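Local coordinates for uncharacterized protein (Bacteroides thetaiotaomicron VPI-5482, PDB 3KNY) that is of unknown function but belongs to the BT_3535-like family and is probably a lipoprotein of the bacterial cell envelope, at residues Arg47-Arg52 with Asp74-Ile79; Leu60-Ser65 with Ile97-Gly102; Lys90-Leu95 with Lys184-Ile189. One frame throughout, in Å; residues are numbered along the deposited sequence.

In the fold
The three contacts show how bonding chemistry follows depth. Contact 1 is core: the segments on helices 40-49 and 66-84 meet through apolar side chains. Contact 2 lies at the surface, about 18 Å from contact 1 between centres, and joins the loop before helix 66-84 to the loop after strand 93-97 through carboxylates, a serine and a lysine. Contact 3 mixes the two modes, with a leucine pair in the interior and a salt bridge in a partly exposed place, between the chain around strand 93-97 and the chain around strand 188-201. Its centre is about 9 Å from that of contact 1, and the two are linked where R52 O probably accepts from E92 N.

Contact 1 (Arg47-Arg52 with Asp74-Ile79)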
loop_
_atom_site.group_PDB
_atom_site.type_symbol
_atom_site.label_atom_id
_atom_site.label_comp_id
_atom_site.label_asym_id
_atom_site.label_seq_id
_atom_site.Cartn_x
_atom_site.Cartn_y
_atom_site.Cartn_z
ATOM N N ARG A 47 -14.802 -3.661 -5.938
ATOM C CA ARG A 47 -15.579 -4.175 -4.811
ATOM C C ARG A 47 -14.984 -5.498 -4.307
ATOM O O ARG A 47 -14.815 -5.666 -3.102
ATOM C CB ARG A 47 -17.064 -4.374 -5.156
ATOM C CG ARG A 47 -17.898 -4.847 -3.935
ATOM C CD ARG A 47 -19.196 -5.530 -4.318
ATOM N NE ARG A 47 -19.906 -4.737 -5.305
ATOM C CZ ARG A 47 -20.540 -3.599 -5.040
ATOM N NH1 ARG A 47 -20.571 -3.106 -3.799
ATOM N NH2 ARG A 47 -21.148 -2.947 -6.026
ATOM N N THR A 48 -14.690 -6.430 -5.219
ATOM C CA THR A 48 -14.086 -7.725 -4.839
ATOM C C THR A 48 -12.737 -7.521 -4.126
ATOM O O THR A 48 -12.424 -8.137 -3.106
ATOM C CB THR A 48 -13.840 -8.621 -6.082
ATOM O OG1 THR A 48 -15.092 -9.032 -6.629
ATOM C CG2 THR A 48 -12.981 -9.867 -5.723
HETATM N N MSE A 49 -11.966 -6.621 -4.713
HETATM C CA MSE A 49 -10.624 -6.297 -4.298
HETATM C C MSE A 49 -10.664 -5.665 -2.908
HETATM O O MSE A 49 -9.826 -5.964 -2.063
HETATM C CB MSE A 49 -10.048 -5.332 -5.346
HETATM C CG MSE A 49 -8.600 -5.455 -5.574
HETATM SE SE MSE A 49 -7.965 -7.087 -6.436
HETATM C CE MSE A 49 -6.143 -6.504 -6.043
ATOM N N SER A 50 -11.678 -4.835 -2.652
ATOM C CA SER A 50 -11.790 -4.131 -1.366
ATOM C C SER A 50 -12.165 -5.073 -0.225
ATOM O O SER A 50 -12.189 -4.663 0.932
ATOM C CB SER A 50 -12.815 -2.983 -1.436
ATOM O OG SER A 50 -14.144 -3.475 -1.297
ATOM N N SER A 51 -12.478 -6.326 -0.547
ATOM C CA SER A 51 -12.791 -7.309 0.485
ATOM C C SER A 51 -11.517 -7.906 1.077
ATOM O O SER A 51 -11.588 -8.653 2.046
ATOM C CB SER A 51 -13.624 -8.435 -0.095
ATOM O OG SER A 51 -12.824 -9.296 -0.880
ATOM N N ARG A 52 -10.369 -7.623 0.458
ATOM C CA ARG A 52 -9.071 -8.167 0.919
ATOM C C ARG A 52 -7.979 -7.130 1.083
ATOM O O ARG A 52 -6.999 -7.402 1.775
ATOM C CB ARG A 52 -8.543 -9.208 -0.066
ATOM C CG ARG A 52 -9.442 -10.390 -0.250
ATOM C CD ARG A 52 -9.390 -11.297 0.948
ATOM N NE ARG A 52 -10.186 -12.475 0.676
ATOM C CZ ARG A 52 -11.504 -12.526 0.796
ATOM N NH1 ARG A 52 -12.180 -11.465 1.229
ATOM N NH2 ARG A 52 -12.145 -13.653 0.486
ATOM N N ASP A 74 -5.873 -5.910 -15.939
ATOM C CA ASP A 74 -5.391 -7.284 -16.120
ATOM C C ASP A 74 -4.943 -7.844 -14.779
ATOM O O ASP A 74 -5.205 -8.995 -14.441
ATOM C CB ASP A 74 -4.202 -7.339 -17.086
ATOM C CG ASP A 74 -4.623 -7.407 -18.548
ATOM O OD1 ASP A 74 -5.837 -7.441 -18.831
ATOM O OD2 ASP A 74 -3.725 -7.438 -19.417
ATOM N N CYS A 75 -4.274 -6.993 -14.016
ATOM C CA CYS A 75 -3.746 -7.351 -12.724
ATOM C C CYS A 75 -4.840 -7.645 -11.698
ATOM O O CYS A 75 -4.872 -8.722 -11.091
ATOM C CB CYS A 75 -2.861 -6.205 -12.256
ATOM S SG CYS A 75 -2.215 -6.470 -10.638
ATOM N N ILE A 76 -5.709 -6.658 -11.511
ATOM C CA ILE A 76 -6.867 -6.715 -10.609
ATOM C C ILE A 76 -7.768 -7.882 -10.963
ATOM O O ILE A 76 -8.340 -8.525 -10.095
ATOM C CB ILE A 76 -7.648 -5.359 -10.728
ATOM C CG1 ILE A 76 -6.880 -4.269 -9.994
ATOM C CG2 ILE A 76 -9.053 -5.419 -10.180
ATOM C CD1 ILE A 76 -6.576 -4.619 -8.532
ATOM N N ASN A 77 -7.885 -8.164 -12.255
ATOM C CA ASN A 77 -8.740 -9.260 -12.709
ATOM C C ASN A 77 -8.199 -10.587 -12.214
ATOM O O ASN A 77 -8.929 -11.419 -11.664
ATOM C CB ASN A 77 -8.858 -9.300 -14.239
ATOM C CG ASN A 77 -9.971 -10.223 -14.699
ATOM O OD1 ASN A 77 -11.143 -9.925 -14.490
ATOM N ND2 ASN A 77 -9.615 -11.358 -15.295
ATOM N N ASN A 78 -6.906 -10.760 -12.419
ATOM C CA ASN A 78 -6.192 -11.942 -11.990
ATOM C C ASN A 78 -6.306 -12.129 -10.474
ATOM O O ASN A 78 -6.610 -13.224 -10.002
ATOM C CB ASN A 78 -4.739 -11.809 -12.470
ATOM C CG ASN A 78 -3.777 -12.649 -11.693
ATOM O OD1 ASN A 78 -3.781 -13.878 -11.827
ATOM N ND2 ASN A 78 -2.918 -11.991 -10.872
ATOM N N ILE A 79 -6.094 -11.057 -9.713
ATOM C CA ILE A 79 -6.187 -11.141 -8.251
ATOM C C ILE A 79 -7.614 -11.521 -7.811
ATOM O O ILE A 79 -7.794 -12.376 -6.943
ATOM C CB ILE A 79 -5.710 -9.812 -7.552
ATOM C CG1 ILE A 79 -4.212 -9.596 -7.804
ATOM C CG2 ILE A 79 -5.988 -9.859 -6.051
ATOM C CD1 ILE A 79 -3.720 -8.172 -7.615
#
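M49, modelled as selenomethionine, reaches from the last turn of helix 40-49 to I76 and I79 on helix 66-84, and these three buried residues make up nearly all of the contact. The two isoleucines lie three positions apart, so both present themselves to the same visitor, and M49 lays the outer part of its chain against the pair. Its selenium touches both partners: SE of M49 is 3.5 Å from CD1 of I76 and 3.4 Å from CG2 of I79. Further back, CG of M49 packs on CD1 of I76 at 3.7 Å, while the terminal methyl CE runs on past CB of I79 at 3.7 Å. The bend at chi2 of M49 (68°) turns the selenium and methyl aside, and the chain crosses I79 at about a right angle. On I79, chi1 of -65° keeps CG1 beside the backbone N and puts CG2 anti to it, which offers this branch to the selenium while CD1 borders the methyl. I76 takes part mainly through CD1.

Around the turn after M49, several polar groups are satisfied within the segment. T48 O accepts from both OG and N of S51, with S51 N 3.1 Å from T48 O. R52 N donates to M49 O at 3.1 Å. S50 OG returns to R47 O at 2.9 Å. The chain is thereby turned out of the helix toward strand 53-55, whose I55 also touches M49 and whose Y53 touches I79.

Helix 66-84 connects strands 53-55 and 93-97, which pair in parallel. The contact is thus apolar helix-to-helix packing in which the crossover helix of a beta-alpha-beta unit receives M49 from the helix that precedes the unit's first strand.

Contact 2 (Leu60-Ser65 with Ile97-Gly102)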
loop_
_atom_site.group_PDB
_atom_site.type_symbol
_atom_site.label_atom_id
_atom_site.label_comp_id
_atom_site.label_asym_id
_atom_site.label_seq_id
_atom_site.Cartn_x
_atom_site.Cartn_y
_atom_site.Cartn_z
ATOM N N LEU A 60 -6.543 7.314 -9.770
ATOM C CA LEU A 60 -7.653 7.693 -10.653
ATOM C C LEU A 60 -7.749 9.206 -10.753
ATOM O O LEU A 60 -8.536 9.719 -11.536
ATOM C CB LEU A 60 -8.986 7.099 -10.168
ATOM C CG LEU A 60 -9.157 5.580 -10.325
ATOM C CD1 LEU A 60 -10.369 5.092 -9.558
ATOM C CD2 LEU A 60 -9.258 5.182 -11.784
ATOM N N LYS A 61 -6.944 9.927 -9.980
ATOM C CA LYS A 61 -6.936 11.371 -10.054
ATOM C C LYS A 61 -5.922 11.857 -11.097
ATOM O O LYS A 61 -5.296 12.897 -10.927
ATOM C CB LYS A 61 -6.655 11.975 -8.675
ATOM C CG LYS A 61 -7.623 11.504 -7.581
ATOM C CD LYS A 61 -8.023 12.643 -6.616
ATOM C CE LYS A 61 -8.232 12.145 -5.173
ATOM N NZ LYS A 61 -6.964 11.608 -4.521
ATOM N N LYS A 62 -5.788 11.126 -12.199
ATOM C CA LYS A 62 -4.765 11.425 -13.191
ATOM C C LYS A 62 -5.057 10.651 -14.463
ATOM O O LYS A 62 -5.594 9.549 -14.418
ATOM C CB LYS A 62 -3.391 11.023 -12.645
ATOM C CG LYS A 62 -2.198 11.767 -13.236
ATOM C CD LYS A 62 -0.906 11.445 -12.455
ATOM C CE LYS A 62 -0.844 12.186 -11.109
ATOM N NZ LYS A 62 0.183 11.623 -10.184
ATOM N N ASP A 63 -4.677 11.221 -15.596
ATOM C CA ASP A 63 -4.977 10.614 -16.881
ATOM C C ASP A 63 -4.118 9.378 -17.111
ATOM O O ASP A 63 -2.903 9.472 -17.156
ATOM C CB ASP A 63 -4.752 11.627 -17.999
ATOM C CG ASP A 63 -5.536 12.911 -17.789
ATOM O OD1 ASP A 63 -6.577 12.882 -17.088
ATOM O OD2 ASP A 63 -5.100 13.953 -18.330
ATOM N N ILE A 64 -4.773 8.232 -17.267
ATOM C CA ILE A 64 -4.116 6.934 -17.412
ATOM C C ILE A 64 -4.233 6.478 -18.856
ATOM O O ILE A 64 -5.327 6.448 -19.380
ATOM C CB ILE A 64 -4.832 5.844 -16.539
ATOM C CG1 ILE A 64 -5.161 6.353 -15.117
ATOM C CG2 ILE A 64 -4.022 4.561 -16.508
ATOM C CD1 ILE A 64 -6.639 6.862 -14.924
ATOM N N SER A 65 -3.140 6.084 -19.501
ATOM C CA SER A 65 -3.231 5.586 -20.882
ATOM C C SER A 65 -3.993 4.270 -20.951
ATOM O O SER A 65 -4.237 3.623 -19.931
ATOM C CB SER A 65 -1.851 5.373 -21.494
ATOM O OG SER A 65 -1.346 4.086 -21.185
ATOM N N ILE A 97 -1.535 1.961 -6.431
ATOM C CA ILE A 97 -1.408 1.767 -7.850
ATOM C C ILE A 97 -0.398 2.815 -8.284
ATOM O O ILE A 97 -0.644 4.020 -8.136
ATOM C CB ILE A 97 -2.751 1.974 -8.534
ATOM C CG1 ILE A 97 -3.882 1.323 -7.703
ATOM C CG2 ILE A 97 -2.689 1.462 -9.978
ATOM C CD1 ILE A 97 -3.792 -0.139 -7.563
ATOM N N ALA A 98 0.757 2.359 -8.767
ATOM C CA ALA A 98 1.822 3.274 -9.166
ATOM C C ALA A 98 1.367 4.079 -10.370
ATOM O O ALA A 98 0.485 3.649 -11.132
ATOM C CB ALA A 98 3.078 2.520 -9.496
ATOM N N ASP A 99 1.958 5.259 -10.532
ATOM C CA ASP A 99 1.688 6.092 -11.694
ATOM C C ASP A 99 2.320 5.472 -12.940
ATOM O O ASP A 99 3.097 4.512 -12.860
ATOM C CB ASP A 99 2.263 7.491 -11.488
ATOM C CG ASP A 99 1.457 8.324 -10.518
ATOM O OD1 ASP A 99 0.223 8.426 -10.683
ATOM O OD2 ASP A 99 2.072 8.899 -9.600
ATOM N N GLU A 100 1.987 6.039 -14.094
ATOM C CA GLU A 100 2.579 5.608 -15.355
ATOM C C GLU A 100 3.982 6.237 -15.502
ATOM O O GLU A 100 4.806 5.708 -16.255
ATOM C CB GLU A 100 1.646 5.944 -16.542
ATOM C CG GLU A 100 1.694 4.941 -17.719
ATOM C CD GLU A 100 0.606 5.174 -18.786
ATOM O OE1 GLU A 100 -0.336 5.958 -18.549
ATOM O OE2 GLU A 100 0.677 4.548 -19.865
ATOM N N ASP A 101 4.257 7.333 -14.762
ATOM C CA ASP A 101 5.582 8.010 -14.784
ATOM C C ASP A 101 6.695 6.965 -14.849
ATOM O O ASP A 101 6.764 6.106 -13.995
ATOM C CB ASP A 101 5.787 9.010 -13.602
ATOM C CG ASP A 101 5.639 8.373 -12.189
ATOM O OD1 ASP A 101 6.306 7.365 -11.852
ATOM O OD2 ASP A 101 4.883 8.939 -11.368
ATOM N N GLY A 102 7.534 7.011 -15.878
ATOM C CA GLY A 102 8.537 5.961 -16.105
ATOM C C GLY A 102 9.978 6.451 -16.051
ATOM O O GLY A 102 10.392 7.029 -15.037
#
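The N-cap of helix 66-84 is the centre of this surface contact: S65 occupies the cap position, and the carboxylate of E100 grips it with both oxygens. S65 N donates to OE1 of E100 at 3.0 Å, with an N-H...O angle of 165°, meeting that oxygen on its syn side and 20° out of the carboxylate plane. S65 OG donates to OE2 of E100; the modelled separation is very short and carries no weight at this resolution. With chi1 at 87°, OG sits between the backbone N and the carbonyl carbon, where it can face the same carboxylate as the amide does. Beyond CG the chain of E100 is extended, which carries its acid group across to the serine.

S65 OG has a second task, since it also accepts from R68 N in the first turn of the helix. The glutamate thus probably steadies the capping serine, and two bonds from one residue should restrict the rotation of its carboxylate. A negative group at the amino end of a helix is favourably placed toward the helix dipole, which would tend to keep E100 ionised. In the fold, the contact fastens the start of the beta-alpha-beta crossover helix to the loop that leaves strand 93-97.

Well away from the cap, K62 adds a looser salt bridge to D99. K62 NZ lies 3.2 Å from OD1 and 3.4 Å from OD2 of D99, both weak as hydrogen bonds, and the two side chains cross at about a right angle. The kink at chi3 turns CE and NZ toward the acid; K62 CD, ahead of the kink, already lies 3.7 Å from D99 OD1. The carboxylate of D101, with OD2 5.5 Å from K62 NZ, adds to the negative charge nearby.

Contact 3 (Lys90-Leu95 with Lys184-Ile189); sequences KYEGFL and KDKKLI
E92 contributes the flat group that crosses the contact: K186 NZ donates to OE1 of its carboxylate, in a salt bridge modelled very short, while OE2 of E92 is 3.5 Å from NZ of K186. The rings of Y91 and F94 belong to the same segment. On one face of the Y91 ring lies G93 N, 3.6 Å above the plane of Y91 and offset toward the rim; on one face of the F94 ring lies Y91 OH, over the centre at 4.2 Å from the plane of F94.

The charged chains come from opposite directions. E92 folds at chi2 (-83°), whereas K186 stays extended beyond CG. Deeper in, L95 CD1 meets L188 CD2 at 4.0 Å, the two leucines crossing at about a right angle. F215 of strand 204-217 and Y53 both touch this pair, tying it to the core of the mixed sheet. K187 and L188, both facing D183, fit a G1 beta bulge.

The nearby ammonium of K186 probably favours the ionised form of E92, the more so as the pair is partly shielded from solvent beside an apolar leucine contact.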
loop_
_atom_site.group_PDB
_atom_site.type_symbol
_atom_site.label_atom_id
_atom_site.label_comp_id
_atom_site.label_asym_id
_atom_site.label_seq_id
_atom_site.Cartn_x
_atom_site.Cartn_y
_atom_site.Cartn_z
ATOM N N LYS A 90 -7.870 -14.231 2.935
ATOM C CA LYS A 90 -7.648 -13.395 4.136
ATOM C C LYS A 90 -7.223 -11.966 3.826
ATOM O O LYS A 90 -6.706 -11.675 2.755
ATOM C CB LYS A 90 -6.523 -13.984 4.992
ATOM C CG LYS A 90 -6.875 -15.214 5.788
ATOM C CD LYS A 90 -5.632 -15.770 6.528
ATOM C CE LYS A 90 -4.812 -16.748 5.659
ATOM N NZ LYS A 90 -5.542 -18.031 5.332
ATOM N N TYR A 91 -7.388 -11.084 4.804
ATOM C CA TYR A 91 -6.898 -9.715 4.699
ATOM C C TYR A 91 -5.436 -9.727 4.301
ATOM O O TYR A 91 -4.653 -10.400 4.940
ATOM C CB TYR A 91 -6.999 -9.002 6.036
ATOM C CG TYR A 91 -6.376 -7.622 6.012
ATOM C CD1 TYR A 91 -6.997 -6.571 5.351
ATOM C CD2 TYR A 91 -5.161 -7.377 6.625
ATOM C CE1 TYR A 91 -6.429 -5.326 5.320
ATOM C CE2 TYR A 91 -4.581 -6.133 6.594
ATOM C CZ TYR A 91 -5.225 -5.100 5.958
ATOM O OH TYR A 91 -4.645 -3.849 5.927
ATOM N N GLU A 92 -5.089 -8.960 3.271
ATOM C CA GLU A 92 -3.741 -8.927 2.675
ATOM C C GLU A 92 -2.885 -7.785 3.218
ATOM O O GLU A 92 -1.759 -7.999 3.659
ATOM C CB GLU A 92 -3.865 -8.717 1.156
ATOM C CG GLU A 92 -4.231 -9.953 0.390
ATOM C CD GLU A 92 -3.028 -10.800 0.098
ATOM O OE1 GLU A 92 -2.302 -10.524 -0.897
ATOM O OE2 GLU A 92 -2.818 -11.738 0.886
ATOM N N GLY A 93 -3.424 -6.570 3.125
ATOM C CA GLY A 93 -2.756 -5.361 3.572
ATOM C C GLY A 93 -3.217 -4.172 2.748
ATOM O O GLY A 93 -4.299 -4.191 2.175
ATOM N N PHE A 94 -2.384 -3.149 2.665
ATOM C CA PHE A 94 -2.675 -1.978 1.852
ATOM C C PHE A 94 -2.344 -2.220 0.378
ATOM O O PHE A 94 -1.622 -3.176 0.068
ATOM C CB PHE A 94 -1.891 -0.806 2.376
ATOM C CG PHE A 94 -2.154 -0.519 3.818
ATOM C CD1 PHE A 94 -3.379 -0.019 4.218
ATOM C CD2 PHE A 94 -1.180 -0.764 4.785
ATOM C CE1 PHE A 94 -3.644 0.255 5.549
ATOM C CE2 PHE A 94 -1.429 -0.484 6.139
ATOM C CZ PHE A 94 -2.673 0.030 6.517
ATOM N N LEU A 95 -2.917 -1.390 -0.514
ATOM C CA LEU A 95 -2.647 -1.440 -1.959
ATOM C C LEU A 95 -2.546 -0.030 -2.554
ATOM O O LEU A 95 -3.385 0.809 -2.269
ATOM C CB LEU A 95 -3.739 -2.223 -2.684
ATOM C CG LEU A 95 -3.559 -2.486 -4.187
ATOM C CD1 LEU A 95 -2.363 -3.384 -4.404
ATOM C CD2 LEU A 95 -4.841 -3.102 -4.811
ATOM N N LYS A 184 5.092 -13.150 -8.185
ATOM C CA LYS A 184 4.843 -13.394 -9.616
ATOM C C LYS A 184 3.436 -13.904 -9.911
ATOM O O LYS A 184 2.955 -13.746 -11.028
ATOM C CB LYS A 184 5.918 -14.313 -10.208
ATOM C CG LYS A 184 7.306 -13.674 -10.233
ATOM C CD LYS A 184 8.390 -14.668 -10.664
ATOM C CE LYS A 184 9.673 -13.957 -11.137
ATOM N NZ LYS A 184 10.764 -14.908 -11.515
ATOM N N ASP A 185 2.764 -14.488 -8.921
ATOM C CA ASP A 185 1.360 -14.891 -9.112
ATOM C C ASP A 185 0.410 -13.686 -9.115
ATOM O O ASP A 185 -0.350 -13.486 -10.062
ATOM C CB ASP A 185 0.900 -15.837 -8.005
ATOM C CG ASP A 185 1.738 -17.050 -7.902
ATOM O OD1 ASP A 185 2.129 -17.584 -8.960
ATOM O OD2 ASP A 185 2.005 -17.464 -6.756
ATOM N N LYS A 186 0.456 -12.905 -8.033
ATOM C CA LYS A 186 -0.401 -11.739 -7.850
ATOM C C LYS A 186 0.058 -10.578 -8.715
ATOM O O LYS A 186 -0.712 -9.658 -8.957
ATOM C CB LYS A 186 -0.388 -11.291 -6.392
ATOM C CG LYS A 186 -0.726 -12.381 -5.387
ATOM C CD LYS A 186 -0.887 -11.772 -4.031
ATOM C CE LYS A 186 -0.956 -12.784 -2.923
ATOM N NZ LYS A 186 -0.537 -12.109 -1.680
ATOM N N LYS A 187 1.314 -10.624 -9.165
ATOM C CA LYS A 187 1.917 -9.564 -9.985
ATOM C C LYS A 187 1.935 -8.232 -9.226
ATOM O O LYS A 187 1.657 -7.180 -9.794
ATOM C CB LYS A 187 1.207 -9.454 -11.338
ATOM C CG LYS A 187 1.193 -10.792 -12.123
ATOM C CD LYS A 187 0.282 -10.772 -13.380
ATOM C CE LYS A 187 -0.109 -12.190 -13.820
ATOM N NZ LYS A 187 1.005 -13.173 -13.558
ATOM N N LEU A 188 2.262 -8.309 -7.932
ATOM C CA LEU A 188 2.377 -7.143 -7.047
ATOM C C LEU A 188 3.772 -7.058 -6.425
ATOM O O LEU A 188 4.454 -8.075 -6.284
ATOM C CB LEU A 188 1.367 -7.260 -5.899
ATOM C CG LEU A 188 -0.118 -7.279 -6.233
ATOM C CD1 LEU A 188 -0.922 -7.517 -4.947
ATOM C CD2 LEU A 188 -0.517 -5.974 -6.894
ATOM N N ILE A 189 4.177 -5.850 -6.036
ATOM C CA ILE A 189 5.349 -5.655 -5.185
ATOM C C ILE A 189 4.823 -5.627 -3.764
ATOM O O ILE A 189 3.850 -4.967 -3.529
ATOM C CB ILE A 189 6.061 -4.335 -5.503
ATOM C CG1 ILE A 189 6.609 -4.360 -6.942
ATOM C CG2 ILE A 189 7.208 -4.079 -4.552
ATOM C CD1 ILE A 189 7.132 -3.005 -7.445
#